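Local atomic coordinates of subtilisin-like protein (Prochloron didemni, PDB entry 3ZXY), a protein that probably acts as a subtilisin-like serine endopeptidase, this chain being the protease domain of PatA, a larger protein of patellamide processing. Residues I108-G113 / A213-S218; N137-A142 / D236-R241; P155-A160 / S181-Q186. The protein carries 1 engineered substitution. All blocks are in the same frame, centred on the assembly; numbering follows the deposited sequence.

Interaction 1 of 3, residues I108-G113 / A213-S218; sequences IINISG and ATPIVS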
loop_
_atom_site.group_PDB
_atom_site.type_symbol
_atom_site.label_atom_id
_atom_site.label_comp_id
_atom_site.label_asym_id
_atom_site.label_seq_id
_atom_site.Cartn_x
_atom_site.Cartn_y
_atom_site.Cartn_z
ATOM N N ILE A 108 -5.684 -4.276 5.948
ATOM C CA ILE A 108 -5.189 -3.427 4.876
ATOM C C ILE A 108 -4.593 -4.348 3.826
ATOM O O ILE A 108 -3.932 -5.337 4.169
ATOM C CB ILE A 108 -4.097 -2.451 5.378
ATOM C CG1 ILE A 108 -4.689 -1.430 6.339
ATOM C CG2 ILE A 108 -3.391 -1.738 4.215
ATOM C CD1 ILE A 108 -3.650 -0.837 7.266
ATOM N N ILE A 109 -4.877 -4.041 2.563
ATOM C CA ILE A 109 -4.319 -4.764 1.410
ATOM C C ILE A 109 -3.568 -3.736 0.566
ATOM O O ILE A 109 -4.163 -2.813 0.023
ATOM C CB ILE A 109 -5.430 -5.460 0.594
ATOM C CG1 ILE A 109 -6.130 -6.513 1.453
ATOM C CG2 ILE A 109 -4.856 -6.118 -0.672
ATOM C CD1 ILE A 109 -7.317 -7.186 0.779
ATOM N N ASN A 110 -2.253 -3.888 0.503
ATOM C CA ASN A 110 -1.398 -3.014 -0.318
ATOM C C ASN A 110 -1.274 -3.612 -1.707
ATOM O O ASN A 110 -0.808 -4.740 -1.854
ATOM C CB ASN A 110 -0.010 -2.911 0.328
ATOM C CG ASN A 110 0.923 -1.948 -0.393
ATOM O OD1 ASN A 110 1.076 -0.801 0.031
ATOM N ND2 ASN A 110 1.533 -2.386 -1.507
ATOM N N ILE A 111 -1.682 -2.856 -2.721
ATOM C CA ILE A 111 -1.498 -3.288 -4.122
ATOM C C ILE A 111 -0.725 -2.201 -4.867
ATOM O O ILE A 111 -1.293 -1.225 -5.365
ATOM C CB ILE A 111 -2.836 -3.565 -4.817
ATOM C CG1 ILE A 111 -3.643 -4.606 -4.037
ATOM C CG2 ILE A 111 -2.607 -4.020 -6.258
ATOM C CD1 ILE A 111 -4.962 -4.985 -4.682
ATOM N N SER A 112 0.581 -2.391 -4.932
ATOM C CA SER A 112 1.474 -1.479 -5.633
ATOM C C SER A 112 1.512 -1.862 -7.095
ATOM O O SER A 112 2.563 -2.233 -7.632
ATOM C CB SER A 112 2.874 -1.547 -5.052
ATOM O OG SER A 112 2.907 -0.947 -3.761
ATOM N N GLY A 113 0.359 -1.827 -7.733
ATOM C CA GLY A 113 0.248 -2.185 -9.138
ATOM C C GLY A 113 -1.146 -1.902 -9.623
ATOM O O GLY A 113 -1.992 -1.454 -8.860
ATOM N N ALA A 213 5.403 4.804 -3.045
ATOM C CA ALA A 213 4.567 5.704 -2.223
ATOM C C ALA A 213 3.429 4.937 -1.556
ATOM O O ALA A 213 3.064 5.205 -0.412
ATOM C CB ALA A 213 3.999 6.824 -3.106
ATOM N N THR A 214 2.860 3.973 -2.286
ATOM C CA THR A 214 1.720 3.186 -1.813
ATOM C C THR A 214 1.972 2.531 -0.436
ATOM O O THR A 214 1.159 2.705 0.464
ATOM C CB THR A 214 1.273 2.190 -2.906
ATOM O OG1 THR A 214 0.826 2.934 -4.043
ATOM C CG2 THR A 214 0.139 1.291 -2.440
ATOM N N PRO A 215 3.089 1.793 -0.255
ATOM C CA PRO A 215 3.343 1.164 1.049
ATOM C C PRO A 215 3.598 2.134 2.182
ATOM O O PRO A 215 3.404 1.768 3.351
ATOM C CB PRO A 215 4.541 0.244 0.785
ATOM C CG PRO A 215 5.171 0.798 -0.439
ATOM C CD PRO A 215 4.050 1.322 -1.269
ATOM N N ILE A 216 4.027 3.353 1.877
ATOM C CA ILE A 216 4.160 4.362 2.918
ATOM C C ILE A 216 2.778 4.645 3.486
ATOM O O ILE A 216 2.575 4.693 4.708
ATOM C CB ILE A 216 4.836 5.639 2.407
ATOM C CG1 ILE A 216 6.297 5.328 2.033
ATOM C CG2 ILE A 216 4.794 6.722 3.493
ATOM C CD1 ILE A 216 7.047 6.465 1.414
ATOM N N VAL A 217 1.801 4.842 2.611
ATOM C CA VAL A 217 0.419 5.051 3.058
ATOM C C VAL A 217 -0.144 3.814 3.765
ATOM O O VAL A 217 -0.793 3.939 4.805
ATOM C CB VAL A 217 -0.486 5.501 1.883
ATOM C CG1 VAL A 217 -1.954 5.555 2.300
ATOM C CG2 VAL A 217 0.000 6.839 1.321
ATOM N N SER A 218 0.106 2.612 3.246
ATOM C CA SER A 218 -0.359 1.396 3.917
ATOM C C SER A 218 0.224 1.295 5.324
ATOM O O SER A 218 -0.481 0.942 6.275
ATOM C CB SER A 218 0.034 0.178 3.120
ATOM O OG SER A 218 -0.700 0.165 1.904
#

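Interaction 2 of 3, residues N137-A142 / D236-R241; sequences NVLLVA and DPQKVR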
loop_
_atom_site.group_PDB
_atom_site.type_symbol
_atom_site.label_atom_id
_atom_site.label_comp_id
_atom_site.label_asym_id
_atom_site.label_seq_id
_atom_site.Cartn_x
_atom_site.Cartn_y
_atom_site.Cartn_z
ATOM N N ASN A 137 -15.061 -4.250 5.484
ATOM C CA ASN A 137 -14.246 -3.165 6.040
ATOM C C ASN A 137 -12.737 -3.469 6.042
ATOM O O ASN A 137 -12.056 -3.407 7.076
ATOM C CB ASN A 137 -14.742 -2.782 7.433
ATOM C CG ASN A 137 -14.234 -1.427 7.887
ATOM O OD1 ASN A 137 -13.607 -0.687 7.118
ATOM N ND2 ASN A 137 -14.495 -1.103 9.145
ATOM N N VAL A 138 -12.239 -3.806 4.860
ATOM C CA VAL A 138 -10.824 -4.042 4.611
ATOM C C VAL A 138 -10.390 -2.924 3.676
ATOM O O VAL A 138 -11.033 -2.710 2.650
ATOM C CB VAL A 138 -10.610 -5.413 3.937
ATOM C CG1 VAL A 138 -9.150 -5.616 3.538
ATOM C CG2 VAL A 138 -11.111 -6.539 4.837
ATOM N N LEU A 139 -9.333 -2.200 4.006
ATOM C CA LEU A 139 -8.910 -1.069 3.175
ATOM C C LEU A 139 -7.896 -1.484 2.119
ATOM O O LEU A 139 -6.822 -1.991 2.450
ATOM C CB LEU A 139 -8.289 0.015 4.052
ATOM C CG LEU A 139 -7.672 1.207 3.335
ATOM C CD1 LEU A 139 -8.726 1.946 2.520
ATOM C CD2 LEU A 139 -7.020 2.146 4.346
ATOM N N LEU A 140 -8.242 -1.267 0.853
ATOM C CA LEU A 140 -7.325 -1.487 -0.252
ATOM C C LEU A 140 -6.602 -0.163 -0.512
ATOM O O LEU A 140 -7.254 0.867 -0.676
ATOM C CB LEU A 140 -8.112 -1.941 -1.492
ATOM C CG LEU A 140 -7.352 -2.759 -2.537
ATOM C CD1 LEU A 140 -8.299 -3.453 -3.516
ATOM C CD2 LEU A 140 -6.373 -1.862 -3.253
ATOM N N VAL A 141 -5.270 -0.205 -0.513
ATOM C CA VAL A 141 -4.427 0.964 -0.773
ATOM C C VAL A 141 -3.678 0.612 -2.064
ATOM O O VAL A 141 -2.973 -0.410 -2.110
ATOM C CB VAL A 141 -3.431 1.237 0.374
ATOM C CG1 VAL A 141 -2.635 2.499 0.086
ATOM C CG2 VAL A 141 -4.163 1.373 1.718
ATOM N N ALA A 142 -3.823 1.435 -3.109
ATOM C CA ALA A 142 -3.355 1.053 -4.449
ATOM C C ALA A 142 -2.635 2.172 -5.173
ATOM O O ALA A 142 -3.019 3.337 -5.070
ATOM C CB ALA A 142 -4.524 0.542 -5.307
ATOM N N ASP A 236 -10.973 0.119 12.350
ATOM C CA ASP A 236 -11.943 0.550 11.340
ATOM C C ASP A 236 -11.186 1.096 10.136
ATOM O O ASP A 236 -10.898 2.302 10.052
ATOM C CB ASP A 236 -12.865 1.611 11.947
ATOM C CG ASP A 236 -14.048 1.971 11.061
ATOM O OD1 ASP A 236 -14.044 1.666 9.843
ATOM O OD2 ASP A 236 -15.006 2.612 11.607
ATOM N N PRO A 237 -10.816 0.199 9.216
ATOM C CA PRO A 237 -10.009 0.593 8.082
ATOM C C PRO A 237 -10.633 1.679 7.219
ATOM O O PRO A 237 -9.906 2.577 6.763
ATOM C CB PRO A 237 -9.812 -0.725 7.324
ATOM C CG PRO A 237 -9.770 -1.725 8.451
ATOM C CD PRO A 237 -10.876 -1.266 9.360
ATOM N N GLN A 238 -11.941 1.627 6.978
ATOM C CA GLN A 238 -12.567 2.678 6.181
ATOM C C GLN A 238 -12.567 4.027 6.895
ATOM O O GLN A 238 -12.462 5.065 6.259
ATOM C CB GLN A 238 -13.963 2.285 5.698
ATOM C CG GLN A 238 -13.931 1.337 4.500
ATOM C CD GLN A 238 -13.320 1.975 3.244
ATOM O OE1 GLN A 238 -13.584 3.139 2.934
ATOM N NE2 GLN A 238 -12.503 1.218 2.531
ATOM N N LYS A 239 -12.642 4.028 8.213
ATOM C CA LYS A 239 -12.498 5.274 8.965
ATOM C C LYS A 239 -11.086 5.823 8.823
ATOM O O LYS A 239 -10.888 7.046 8.714
ATOM C CB LYS A 239 -12.821 5.066 10.454
ATOM C CG LYS A 239 -12.755 6.352 11.272
ATOM C CD LYS A 239 -13.216 6.110 12.697
ATOM C CE LYS A 239 -13.347 7.413 13.492
ATOM N NZ LYS A 239 -13.519 7.125 14.945
ATOM N N VAL A 240 -10.090 4.939 8.845
ATOM C CA VAL A 240 -8.715 5.375 8.673
ATOM C C VAL A 240 -8.515 6.013 7.294
ATOM O O VAL A 240 -7.850 7.052 7.164
ATOM C CB VAL A 240 -7.735 4.221 8.944
ATOM C CG1 VAL A 240 -6.354 4.541 8.378
ATOM C CG2 VAL A 240 -7.703 3.895 10.447
ATOM N N ARG A 241 -9.105 5.425 6.260
ATOM C CA ARG A 241 -9.107 6.075 4.953
ATOM C C ARG A 241 -9.679 7.494 5.011
ATOM O O ARG A 241 -9.120 8.434 4.453
ATOM C CB ARG A 241 -9.907 5.244 3.954
ATOM C CG ARG A 241 -10.011 5.841 2.562
ATOM C CD ARG A 241 -10.833 4.899 1.714
ATOM N NE ARG A 241 -11.171 5.344 0.398
ATOM C CZ ARG A 241 -12.294 5.947 0.033
ATOM N NH1 ARG A 241 -13.235 6.322 0.908
ATOM N NH2 ARG A 241 -12.472 6.199 -1.254
#

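Interaction 3 of 3, residues P155-A160 / S181-Q186; sequences PAALPA and STYEQQ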
loop_
_atom_site.group_PDB
_atom_site.type_symbol
_atom_site.label_atom_id
_atom_site.label_comp_id
_atom_site.label_asym_id
_atom_site.label_seq_id
_atom_site.Cartn_x
_atom_site.Cartn_y
_atom_site.Cartn_z
ATOM N N PRO A 155 -6.734 -1.348 -9.553
ATOM C CA PRO A 155 -7.858 -1.022 -8.666
ATOM C C PRO A 155 -7.878 0.350 -8.004
ATOM O O PRO A 155 -8.840 0.654 -7.295
ATOM C CB PRO A 155 -7.760 -2.111 -7.603
ATOM C CG PRO A 155 -6.320 -2.409 -7.506
ATOM C CD PRO A 155 -5.826 -2.328 -8.923
ATOM N N ALA A 156 -6.857 1.167 -8.197
ATOM C CA ALA A 156 -6.803 2.473 -7.532
ATOM C C ALA A 156 -8.078 3.311 -7.676
ATOM O O ALA A 156 -8.433 4.027 -6.736
ATOM C CB ALA A 156 -5.609 3.266 -8.021
ATOM N N ALA A 157 -8.742 3.257 -8.832
ATOM C CA ALA A 157 -9.932 4.057 -9.110
ATOM C C ALA A 157 -11.262 3.466 -8.610
ATOM O O ALA A 157 -12.335 4.071 -8.788
ATOM C CB ALA A 157 -10.034 4.335 -10.620
ATOM N N LEU A 158 -11.217 2.284 -7.995
ATOM C CA LEU A 158 -12.447 1.562 -7.693
ATOM C C LEU A 158 -13.047 1.995 -6.356
ATOM O O LEU A 158 -12.380 2.627 -5.554
ATOM C CB LEU A 158 -12.196 0.055 -7.747
ATOM C CG LEU A 158 -11.851 -0.477 -9.146
ATOM C CD1 LEU A 158 -11.641 -1.990 -9.088
ATOM C CD2 LEU A 158 -12.918 -0.139 -10.169
ATOM N N PRO A 159 -14.320 1.665 -6.123
ATOM C CA PRO A 159 -14.994 2.229 -4.932
ATOM C C PRO A 159 -14.360 1.871 -3.587
ATOM O O PRO A 159 -14.029 0.722 -3.336
ATOM C CB PRO A 159 -16.410 1.683 -5.036
ATOM C CG PRO A 159 -16.593 1.381 -6.490
ATOM C CD PRO A 159 -15.261 0.945 -7.000
ATOM N N ALA A 160 -14.212 2.888 -2.739
ATOM C CA ALA A 160 -13.687 2.758 -1.372
ATOM C C ALA A 160 -12.198 2.457 -1.282
ATOM O O ALA A 160 -11.678 2.214 -0.193
ATOM C CB ALA A 160 -14.488 1.743 -0.567
ATOM N N SER A 181 -9.716 11.968 -12.635
ATOM C CA SER A 181 -10.743 12.648 -11.795
ATOM C C SER A 181 -11.043 11.929 -10.494
ATOM O O SER A 181 -11.186 12.558 -9.464
ATOM C CB SER A 181 -12.044 12.871 -12.549
ATOM O OG SER A 181 -12.571 11.645 -13.001
ATOM N N THR A 182 -11.136 10.607 -10.532
ATOM C CA THR A 182 -11.513 9.853 -9.332
ATOM C C THR A 182 -10.499 10.001 -8.230
ATOM O O THR A 182 -10.846 9.936 -7.045
ATOM C CB THR A 182 -11.723 8.375 -9.691
ATOM O OG1 THR A 182 -12.680 8.322 -10.752
ATOM C CG2 THR A 182 -12.205 7.534 -8.448
ATOM N N TYR A 183 -9.250 10.236 -8.604
ATOM C CA TYR A 183 -8.195 10.433 -7.620
ATOM C C TYR A 183 -8.321 11.762 -6.876
ATOM O O TYR A 183 -7.723 11.910 -5.816
ATOM C CB TYR A 183 -6.850 10.395 -8.295
ATOM C CG TYR A 183 -6.430 9.098 -8.954
ATOM C CD1 TYR A 183 -7.014 7.875 -8.636
ATOM C CD2 TYR A 183 -5.399 9.092 -9.871
ATOM C CE1 TYR A 183 -6.579 6.711 -9.222
ATOM C CE2 TYR A 183 -4.957 7.932 -10.472
ATOM C CZ TYR A 183 -5.538 6.733 -10.141
ATOM O OH TYR A 183 -5.078 5.553 -10.715
ATOM N N GLU A 184 -9.054 12.730 -7.404
ATOM C CA GLU A 184 -9.266 13.982 -6.674
ATOM C C GLU A 184 -10.102 13.715 -5.431
ATOM O O GLU A 184 -10.032 14.483 -4.459
ATOM C CB GLU A 184 -9.945 15.003 -7.578
ATOM C CG GLU A 184 -9.897 16.452 -7.113
ATOM C CD GLU A 184 -10.636 17.375 -8.082
ATOM O OE1 GLU A 184 -10.319 17.350 -9.306
ATOM O OE2 GLU A 184 -11.524 18.141 -7.625
ATOM N N GLN A 185 -10.912 12.658 -5.462
ATOM C CA GLN A 185 -11.783 12.327 -4.334
ATOM C C GLN A 185 -11.168 11.297 -3.412
ATOM O O GLN A 185 -11.421 11.323 -2.205
ATOM C CB GLN A 185 -13.153 11.804 -4.797
ATOM C CG GLN A 185 -14.050 12.883 -5.386
ATOM C CD GLN A 185 -13.825 13.115 -6.874
ATOM O OE1 GLN A 185 -13.884 12.178 -7.683
ATOM N NE2 GLN A 185 -13.626 14.380 -7.252
ATOM N N GLN A 186 -10.406 10.353 -3.966
ATOM C CA GLN A 186 -9.914 9.240 -3.158
ATOM C C GLN A 186 -8.421 8.990 -3.239
ATOM O O GLN A 186 -7.940 7.936 -2.798
ATOM C CB GLN A 186 -10.705 7.966 -3.454
ATOM C CG GLN A 186 -10.462 7.336 -4.815
ATOM C CD GLN A 186 -11.407 6.180 -5.081
ATOM O OE1 GLN A 186 -12.610 6.291 -4.819
ATOM N NE2 GLN A 186 -10.885 5.091 -5.619
HETATM O O HOH W 1 -14.527 4.895 -7.325
HETATM O O HOH W 2 -14.783 5.524 -3.481
#

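Interaction 1 of 3, residues I108-G113 / A213-S218
N110 crosses T214 obliquely, its amide against CG2 of T214 and its OD1 against CA of P215, on the side of strand 108-111 that faces helix 210-230. With CG anti to the backbone N (chi1 -176°), the side chain reaches straight at the helix. Its OD1 accepts the hydroxyl of S218, OG to OD1 2.8 Å, in the carbonyl plane and on a lone pair, with a C=O...donor angle of 119°. OD1 of N110 lies 3.2 Å from CA of P215 and 3.4 Å from CG2 of T214; the N of P215 is also close but has no hydrogen to give. The other end of the amide, ND2, donates within the strand segment to OG of S112 at 3.0 Å, nearly in the amide plane, so both ends are tied and the flip state is fixed. S112 OG in turn bonds to the backbone O of A211 and rests against CB of T214 and CD of P215, each 3.6 Å away. CD1 of I108 packs on the O of S218. Strand and helix run nearly antiparallel, 171° between segment axes.

A211 is the engineered replacement at the predicted charge-relay serine, and S112 also touches D16, the predicted relay aspartate. The hydroxyl-amide-hydroxyl chain thus satisfies buried polar groups and ties the early turns of helix 210-230 to strand 108-111.

Interaction 2 of 3, residues N137-A142 / D236-R241
N137 grips the start of helix 237-247 with both ends of its amide. OD1 of N137 accepts a hydrogen bond from the backbone N of Q238 at 2.9 Å, in the carbonyl plane and on a lone pair, while ND2 donates to OD1 of D236, also at 2.9 Å and with an N-H...O angle of 161°. The amide and carboxylate planes stand 87° apart, and ND2 meets D236 OD1 from above the carboxylate plane. The backbone N of K239 donates to D236 OD1 from the opposite face, 3.2 Å between N and OD1, the capping bond of the N-cap aspartate.

Next to these bonds the ring of P237 packs against the carbonyl O of N137, its CG 3.2 Å from that O, and its CB meets CB of L139 at 3.7 Å. L139 sends CD1 over the extended aliphatic stem of R241, 3.7 Å from its CD. The polar ends of Q238 and R241 are held beyond the contact, by the backbone O of A160 and of V161.

N137, with positive phi (52°), is itself the C-prime residue of the Schellman motif closing helix 124-135. One asparagine therefore joins a Schellman C-terminus to an aspartate N-cap, where an alpha/beta subtilase domain turns from helix into strand 139-143.

Interaction 3 of 3, residues P155-A160 / S181-Q186
Hydrogen bonds from Q186 dominate this contact. Its NE2 donates twice into the loop, to the O of A156 and to the O of L158, each at 2.9 Å. Both carbonyl oxygens lie close to the amide plane of Q186, so the two N-H bonds spread within that plane, with N-H...O angles of 145° and 158°. The fit is less regular on the acceptor side: NE2 is tilted from the carbonyl plane of A156 and stands above that of L158. CG of Q186 lies between the backbone N and the carbonyl carbon (chi1 71°), and the chain then runs out extended to deliver the amide to the loop.

Water extends the same amide. One molecule accepts from the N of A160 and donates to OE1 of Q186, 2.7 Å away; another donates to the O of A157 and only weakly to OE1. With an alanine in place of Q186, the carbonyls of A156 and L158 would probably lose their shared donor, and the water on the N of A160 its second partner, OE1.

The loop is built on a type I beta turn from P155 to L158, entered through a cis peptide bond before P155. It connects strand 152-154 to strand 162-167 of the parallel subtilase sheet, and helix 181-186 leads into 187-191, an edge strand of that sheet.

Van der Waals contacts come from Y183 and T182. CB of A156 approaches the Y183 ring obliquely, 3.8 Å from CE1 and 3.6 Å from OH, while the backbone N of A157 lies at the ring edge, near its plane. The phenol hydroxyl is anchored farther on, by the backbone of A144 and H153. T182 places its methyl, CG2, 3.5 Å from the O of A157.

Interactions 1 and 2 share the parallel sheet, and interaction 3 lies in the connections at its 162-167/187-191 side; the three centres are 11 to 14 Å apart. Strands 108-111 and 139-143, used by interactions 1 and 2, are neighbours, and the helices they meet, 210-230 and 237-247, follow each other in the chain. The segments run 108-113, 137-142, 213-218, 236-241, so these two contacts alternate, and interaction 3 falls between the segments of both. CB of A142 packs on CA of A156, coupling interactions 2 and 3, and P155 packs against I111 and G113 of interaction 1. Together they link the predicted active-site helix, at the chain centre, to one edge strand of the subtilase domain.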